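Local coordinates for ECXA (PDB 4L63), which is probably a zinc-dependent metallopeptidase of the metzincin type, binding a zinc ion through three histidines, at residues Ile126-Phe131 against Glu147-Leu152; Glu40-Asn45 against Thr116-Gly121; Asn101-Thr106 against Gly121-Ile126. All coordinates share one frame; numbering follows the deposited sequence.

Contact 1. Residues Ile126-Phe131 against Glu147-Leu152; sequences IVMNNF and EEYIKL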
# COMPACT_ATOMS: atom_id res chain seq x y z
N ILE A 126 -4.76 39.49 12.96
CA ILE A 126 -3.80 38.69 12.20
C ILE A 126 -4.37 37.89 11.02
O ILE A 126 -3.68 37.04 10.47
CB ILE A 126 -3.05 37.68 13.12
CG1 ILE A 126 -3.98 36.55 13.57
CG2 ILE A 126 -2.44 38.38 14.32
CD1 ILE A 126 -3.28 35.43 14.31
N VAL A 127 -5.62 38.16 10.61
CA VAL A 127 -6.22 37.35 9.55
C VAL A 127 -5.60 37.64 8.18
O VAL A 127 -5.56 36.76 7.31
CB VAL A 127 -7.75 37.54 9.45
CG1 VAL A 127 -8.10 38.87 8.83
CG2 VAL A 127 -8.38 36.41 8.64
N MET A 128 -5.10 38.86 7.97
CA MET A 128 -4.54 39.23 6.68
C MET A 128 -3.02 39.36 6.72
O MET A 128 -2.42 39.98 5.84
CB MET A 128 -5.16 40.54 6.18
CG MET A 128 -6.65 40.44 5.88
SD MET A 128 -7.12 41.42 4.44
CE MET A 128 -6.36 43.00 4.82
N ASN A 129 -2.40 38.78 7.74
CA ASN A 129 -0.95 38.81 7.88
C ASN A 129 -0.23 38.09 6.75
O ASN A 129 0.96 38.30 6.53
CB ASN A 129 -0.53 38.21 9.22
CG ASN A 129 -0.51 39.24 10.33
OD1 ASN A 129 -1.20 40.26 10.27
ND2 ASN A 129 0.27 38.97 11.37
N ASN A 130 -0.95 37.25 6.02
CA ASN A 130 -0.35 36.54 4.91
C ASN A 130 -1.12 36.79 3.62
O ASN A 130 -1.03 36.02 2.68
CB ASN A 130 -0.26 35.05 5.24
CG ASN A 130 0.87 34.74 6.18
OD1 ASN A 130 0.65 34.35 7.33
ND2 ASN A 130 2.10 34.90 5.70
N PHE A 131 -1.81 37.91 3.53
CA PHE A 131 -2.62 38.16 2.35
C PHE A 131 -1.86 38.26 1.04
O PHE A 131 -2.32 37.76 0.04
CB PHE A 131 -3.43 39.43 2.54
CG PHE A 131 -4.34 39.74 1.39
CD1 PHE A 131 -5.44 38.96 1.14
CD2 PHE A 131 -4.09 40.84 0.57
CE1 PHE A 131 -6.29 39.25 0.08
CE2 PHE A 131 -4.93 41.14 -0.48
CZ PHE A 131 -6.03 40.34 -0.72
N GLU A 147 -12.39 40.74 1.73
CA GLU A 147 -13.58 40.19 2.36
C GLU A 147 -13.63 38.67 2.29
O GLU A 147 -13.88 38.01 3.30
CB GLU A 147 -14.84 40.79 1.74
CG GLU A 147 -16.09 39.95 1.96
CD GLU A 147 -17.34 40.79 2.14
OE1 GLU A 147 -17.27 42.02 1.91
OE2 GLU A 147 -18.39 40.22 2.51
N GLU A 148 -13.36 38.10 1.12
CA GLU A 148 -13.51 36.65 0.95
C GLU A 148 -12.27 35.85 1.35
O GLU A 148 -12.37 34.65 1.56
CB GLU A 148 -13.90 36.30 -0.48
CG GLU A 148 -13.40 37.25 -1.54
CD GLU A 148 -14.20 37.14 -2.82
OE1 GLU A 148 -15.45 37.26 -2.76
OE2 GLU A 148 -13.60 36.93 -3.89
N TYR A 149 -11.12 36.50 1.48
CA TYR A 149 -9.96 35.83 2.04
C TYR A 149 -10.16 35.63 3.54
O TYR A 149 -9.57 34.73 4.14
CB TYR A 149 -8.66 36.60 1.76
CG TYR A 149 -7.45 36.04 2.48
CD1 TYR A 149 -6.78 34.93 2.00
CD2 TYR A 149 -6.99 36.63 3.66
CE1 TYR A 149 -5.67 34.41 2.66
CE2 TYR A 149 -5.89 36.13 4.32
CZ TYR A 149 -5.24 35.02 3.82
OH TYR A 149 -4.14 34.51 4.49
N ILE A 150 -11.00 36.46 4.14
CA ILE A 150 -11.32 36.35 5.56
C ILE A 150 -12.39 35.26 5.79
O ILE A 150 -12.35 34.55 6.80
CB ILE A 150 -11.79 37.70 6.14
CG1 ILE A 150 -10.64 38.71 6.14
CG2 ILE A 150 -12.30 37.54 7.57
CD1 ILE A 150 -11.05 40.12 6.48
N LYS A 151 -13.32 35.11 4.85
CA LYS A 151 -14.29 34.02 4.91
C LYS A 151 -13.61 32.67 4.66
O LYS A 151 -13.95 31.67 5.29
CB LYS A 151 -15.43 34.22 3.89
CG LYS A 151 -15.83 35.66 3.66
CD LYS A 151 -16.55 35.84 2.33
CE LYS A 151 -18.02 36.19 2.50
NZ LYS A 151 -18.52 36.90 1.29
N LEU A 152 -12.66 32.66 3.72
CA LEU A 152 -11.88 31.46 3.43
C LEU A 152 -11.17 30.98 4.69
O LEU A 152 -11.26 29.81 5.06
CB LEU A 152 -10.87 31.74 2.32
CG LEU A 152 -9.86 30.62 2.00
CD1 LEU A 152 -10.58 29.35 1.61
CD2 LEU A 152 -8.89 31.05 0.91
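Tyr149, reaching out from helix 146-165, lays its ring among Val127, Met128 and Phe131 of the connection that follows helix 120-126. The Phe131 ring presents an edge to one face of the tyrosine in a T-shaped pair, centroids 5.5 Å apart and planes at 72°. The touching is done low on the tyrosine: Phe131 CD1 lies 3.8 Å from Tyr149 CD2, and CE1 of the same phenylalanine comes near the tyrosine CB. Both aromatic residues carry CG anti to the backbone N (chi1 172° for Tyr149), and the two side chains slide past each other in opposite directions. At the edge of the tyrosine ring, near its plane, Val127 O lies 3.1 Å from Tyr149 CE2; no hydrogen bond crosses between the segments. The hydroxyl ends beside the backbone of Asn130, where Tyr149 OH is buried without a polar partner in the model.

At the next residue of the helix, Ile150 meets Val127. CG1 of the valine stands between its own backbone N and carbonyl carbon (chi1 75°), and this branch meets the isoleucine: Val127 CG1 is 3.7 Å from Ile150 CG1, the two side chains crossing at about a right angle. Met128 fills in between the tyrosine and the isoleucine more loosely, its CG 4.4 Å from Ile150 CG1.

Two overlapping type I turns, Ile126-Asn129 and Met128-Phe131, bend the chain here from helix 120-126 into the helix that begins at Phe131. The contact thus packs an interhelical bend against the early part of helix 146-165, with Ile208 of helix 207-215 also touching Tyr149 and Leu56 of strand 56-59 lying on Ile150.

Contact 2. Residues Glu40-Asn45 against Thr116-Gly121; sequences ENITIN and TRIDIG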
# COMPACT_ATOMS: atom_id res chain seq x y z
N GLU A 40 -25.45 35.27 17.50
CA GLU A 40 -24.82 36.35 16.78
C GLU A 40 -24.19 35.90 15.49
O GLU A 40 -23.73 34.79 15.37
CB GLU A 40 -23.71 36.97 17.63
N ASN A 41 -24.24 36.77 14.51
CA ASN A 41 -23.35 36.74 13.37
C ASN A 41 -21.99 37.18 13.87
O ASN A 41 -21.89 38.01 14.78
CB ASN A 41 -23.85 37.66 12.26
CG ASN A 41 -24.91 37.01 11.38
OD1 ASN A 41 -24.77 36.96 10.16
ND2 ASN A 41 -25.96 36.49 12.00
N ILE A 42 -20.93 36.62 13.30
CA ILE A 42 -19.58 36.98 13.70
C ILE A 42 -19.19 38.33 13.09
O ILE A 42 -19.36 38.56 11.89
CB ILE A 42 -18.57 35.89 13.31
CG1 ILE A 42 -18.55 34.79 14.36
CG2 ILE A 42 -17.19 36.47 13.18
CD1 ILE A 42 -17.49 33.74 14.12
N THR A 43 -18.68 39.23 13.94
CA THR A 43 -18.22 40.54 13.49
C THR A 43 -16.69 40.64 13.60
O THR A 43 -16.17 41.09 14.62
CB THR A 43 -18.88 41.69 14.29
OG1 THR A 43 -20.30 41.65 14.10
CG2 THR A 43 -18.37 43.04 13.78
N ILE A 44 -16.01 40.16 12.57
CA ILE A 44 -14.59 40.41 12.29
C ILE A 44 -14.45 41.63 11.38
O ILE A 44 -15.17 41.67 10.41
CB ILE A 44 -13.93 39.26 11.48
CG1 ILE A 44 -14.29 37.88 12.02
CG2 ILE A 44 -12.44 39.44 11.43
CD1 ILE A 44 -14.20 36.79 10.99
N ASN A 45 -13.53 42.56 11.65
CA ASN A 45 -12.88 43.41 10.59
C ASN A 45 -11.51 44.05 10.88
O ASN A 45 -11.25 44.55 11.98
CB ASN A 45 -13.78 44.56 10.08
CG ASN A 45 -14.12 45.55 11.13
OD1 ASN A 45 -13.91 45.30 12.30
ND2 ASN A 45 -14.72 46.65 10.73
N THR A 116 -15.44 24.42 21.15
CA THR A 116 -14.69 25.11 20.11
C THR A 116 -14.91 26.61 20.21
O THR A 116 -16.04 27.08 20.25
CB THR A 116 -15.09 24.63 18.71
OG1 THR A 116 -14.49 23.35 18.45
CG2 THR A 116 -14.62 25.61 17.65
N ARG A 117 -13.81 27.37 20.24
CA ARG A 117 -13.92 28.82 20.26
C ARG A 117 -13.26 29.45 19.03
O ARG A 117 -12.20 29.01 18.58
CB ARG A 117 -13.31 29.38 21.55
CG ARG A 117 -11.82 29.16 21.69
CD ARG A 117 -11.30 29.71 23.00
NE ARG A 117 -9.85 29.55 23.09
CZ ARG A 117 -8.98 30.45 22.62
NH1 ARG A 117 -7.68 30.24 22.73
NH2 ARG A 117 -9.42 31.56 22.04
N ILE A 118 -13.92 30.46 18.48
CA ILE A 118 -13.36 31.26 17.40
C ILE A 118 -13.08 32.66 17.92
O ILE A 118 -14.01 33.45 18.15
CB ILE A 118 -14.32 31.35 16.19
CG1 ILE A 118 -14.49 29.98 15.53
CG2 ILE A 118 -13.80 32.37 15.17
CD1 ILE A 118 -13.23 29.41 14.93
N ASP A 119 -11.81 32.97 18.13
CA ASP A 119 -11.43 34.29 18.61
C ASP A 119 -11.78 35.33 17.55
O ASP A 119 -11.51 35.14 16.37
CB ASP A 119 -9.94 34.35 18.94
CG ASP A 119 -9.60 35.49 19.86
OD1 ASP A 119 -9.28 36.59 19.36
OD2 ASP A 119 -9.65 35.30 21.09
N ILE A 120 -12.39 36.43 17.98
CA ILE A 120 -12.75 37.49 17.05
C ILE A 120 -11.66 38.55 17.02
O ILE A 120 -11.36 39.12 15.97
CB ILE A 120 -14.10 38.12 17.42
CG1 ILE A 120 -15.17 37.04 17.56
CG2 ILE A 120 -14.51 39.13 16.37
CD1 ILE A 120 -15.42 36.26 16.29
N GLY A 121 -11.06 38.80 18.18
CA GLY A 121 -9.97 39.76 18.30
C GLY A 121 -8.71 39.35 17.55
O GLY A 121 -8.01 40.19 17.00
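Ile120 and Ile42 bring strand 41-44, one strand of a two-stranded antiparallel sheet with strand 56-59, against the place where strand 115-119 of the mixed sheet passes into helix 120-126. This strand-to-helix junction lies in what is probably a metzincin-type fold, and the contact across it is apolar, without a hydrogen bond between the segments.

Ile120 has the largest share of the buried surface and uses both of its branches. Its longer arm is bent, with CG1 beside the backbone N (chi1 -53°) and CD1 folded back (chi2 -61°), and the terminal methyl comes to rest against Ile42: Ile120 CD1 is 3.6 Å from Ile42 CG2 and 3.9 Å from Ile42 CD1. The shorter branch, CG2, turns to the backbone of strand 41-44 instead.

Ile42, by contrast, is extended beyond CG1 (chi2 -174°). That straight arm carries its CD1 past Ile120 as far as Ile118, where Ile42 CD1 lies 4.1 Å from Ile118 CG2, the two side chains meeting at about a right angle. Ile42 therefore touches both the end of strand 115-119, at Ile118, and Ile120 at the start of helix 120-126, and Thr95 of strand 91-96 touches both Ile42 and Ile120.

Ile44 adds a smaller area alongside Ile120, their CA atoms 5.9 Å apart, and it also packs on Leu154 of helix 146-165. At the junction itself Asp119 occupies the N-cap position of helix 120-126, its OD1 accepting from the backbone N of Ser122, while its OD2 is held by Tyr98 N and Thr96 OG1.

The tightest approach is made by a methyl and a carbonyl oxygen: Ile120 CG2 sits 3.1 Å from Thr43 O.

Contact 3. Residues Asn101-Thr106 against Gly121-Ile126; sequences NSLGST and GSFNRI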
# COMPACT_ATOMS: atom_id res chain seq x y z
N ASN A 101 -2.94 35.78 19.05
CA ASN A 101 -2.10 35.15 18.02
C ASN A 101 -2.53 33.70 17.76
O ASN A 101 -1.70 32.82 17.54
CB ASN A 101 -0.62 35.26 18.45
CG ASN A 101 0.36 34.79 17.39
OD1 ASN A 101 0.13 34.97 16.19
ND2 ASN A 101 1.46 34.20 17.83
N SER A 102 -3.84 33.47 17.80
CA SER A 102 -4.42 32.15 17.58
C SER A 102 -5.88 32.28 17.15
O SER A 102 -6.76 32.57 17.97
CB SER A 102 -4.31 31.29 18.85
OG SER A 102 -5.23 30.21 18.82
N LEU A 103 -6.14 32.06 15.86
CA LEU A 103 -7.47 32.26 15.28
C LEU A 103 -8.54 31.37 15.91
O LEU A 103 -9.63 31.85 16.25
CB LEU A 103 -7.42 32.01 13.77
CG LEU A 103 -6.53 32.94 12.95
CD1 LEU A 103 -6.63 32.63 11.46
CD2 LEU A 103 -6.90 34.40 13.22
N GLY A 104 -8.25 30.09 16.07
CA GLY A 104 -9.21 29.15 16.63
C GLY A 104 -8.61 28.24 17.68
O GLY A 104 -7.39 28.15 17.82
N SER A 105 -9.48 27.55 18.41
CA SER A 105 -9.07 26.69 19.51
C SER A 105 -10.18 25.71 19.92
O SER A 105 -11.35 26.09 19.97
CB SER A 105 -8.64 27.54 20.71
OG SER A 105 -8.22 26.75 21.80
N THR A 106 -9.81 24.47 20.22
CA THR A 106 -10.79 23.45 20.61
C THR A 106 -10.31 22.63 21.80
O THR A 106 -9.16 22.19 21.85
CB THR A 106 -11.11 22.49 19.43
OG1 THR A 106 -11.80 23.20 18.40
CG2 THR A 106 -11.97 21.32 19.89
N GLY A 121 -11.06 38.80 18.18
CA GLY A 121 -9.97 39.76 18.30
C GLY A 121 -8.71 39.35 17.55
O GLY A 121 -8.01 40.19 17.00
N SER A 122 -8.41 38.05 17.55
CA SER A 122 -7.26 37.54 16.81
C SER A 122 -7.45 37.69 15.30
O SER A 122 -6.52 38.07 14.59
CB SER A 122 -6.99 36.07 17.16
OG SER A 122 -6.29 35.95 18.39
N PHE A 123 -8.65 37.40 14.82
CA PHE A 123 -8.97 37.58 13.41
C PHE A 123 -8.79 39.04 12.98
O PHE A 123 -8.10 39.32 12.00
CB PHE A 123 -10.39 37.11 13.10
CG PHE A 123 -10.47 35.66 12.69
CD1 PHE A 123 -10.65 34.67 13.64
CD2 PHE A 123 -10.36 35.30 11.36
CE1 PHE A 123 -10.72 33.34 13.27
CE2 PHE A 123 -10.42 33.97 10.99
CZ PHE A 123 -10.60 32.99 11.94
N ASN A 124 -9.39 39.95 13.73
CA ASN A 124 -9.28 41.38 13.45
C ASN A 124 -7.83 41.87 13.33
O ASN A 124 -7.56 42.86 12.65
CB ASN A 124 -10.00 42.19 14.54
CG ASN A 124 -11.48 41.90 14.59
OD1 ASN A 124 -12.16 41.92 13.56
ND2 ASN A 124 -12.00 41.63 15.78
N ARG A 125 -6.92 41.16 13.98
CA ARG A 125 -5.52 41.54 14.05
C ARG A 125 -4.64 40.81 13.03
O ARG A 125 -3.86 41.45 12.32
CB ARG A 125 -4.99 41.29 15.47
CG ARG A 125 -3.50 41.54 15.68
CD ARG A 125 -3.11 42.99 15.47
NE ARG A 125 -1.69 43.20 15.74
CZ ARG A 125 -0.71 43.02 14.85
NH1 ARG A 125 -0.99 42.62 13.62
NH2 ARG A 125 0.55 43.24 15.21
N ILE A 126 -4.76 39.49 12.96
CA ILE A 126 -3.80 38.69 12.20
C ILE A 126 -4.37 37.89 11.02
O ILE A 126 -3.68 37.04 10.47
CB ILE A 126 -3.05 37.68 13.12
CG1 ILE A 126 -3.98 36.55 13.57
CG2 ILE A 126 -2.44 38.38 14.32
CD1 ILE A 126 -3.28 35.43 14.31
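One face of the Phe123 ring carries Leu103: the methyl CD2 stands over the centre of the ring in a CH-pi contact, 3.8 Å from the centroid and 10° off the ring normal. Nearer the CE1 corner the same leucine adds its base, Leu103 CB lying 3.6 Å from Phe123 CE1. The two side chains cross at about a right angle.

Leu103 CD2 is shared with the next turn of the helix, 3.6 Å from Ile126 CG1. Having CG1 between the backbone N and carbonyl carbon (chi1 71°), Ile126 directs its CD1 toward the loop, where it is 3.9 Å from Asn101 CA. The leucine methyl is thus held between an aromatic face and an aliphatic chain.

Ser122 faces the loop backbone. Its OG makes a weak, unsettled hydrogen bond to Ser102 O at 3.4 Å, and its stronger partner is Asp100 N, just before the loop segment.

The contact packs helix 120-126 against the loop entering strand 104-107, the outermost strand of the sheet within this chain, next to strand 115-119. Phe123 also touches Leu154 and Thr157 of helix 146-165 and Ile44 of strand 41-44.

Overall arrangement
Helix 120-126 ties the three contacts together: contact 2 meets its start, contact 3 its body, and contact 1 the bend after it, with Gly121 shared by contacts 2 and 3 and Ile126 by contacts 1 and 3. Contacts 2 and 3 have centres about 9 Å apart and also meet through the neighbouring strands 104-107 and 115-119, where Thr106 OG1 lies 2.7 Å from Thr116 OG1. Ile150 CG2 of contact 1 packs 4.0 Å from Ile44 CD1 of contact 2. The zinc is bound by His160, His164 and His170; side chains of Ser102 and Ile118 lie about 8 and 10 Å from it, whereas contact 1 is remote from that site.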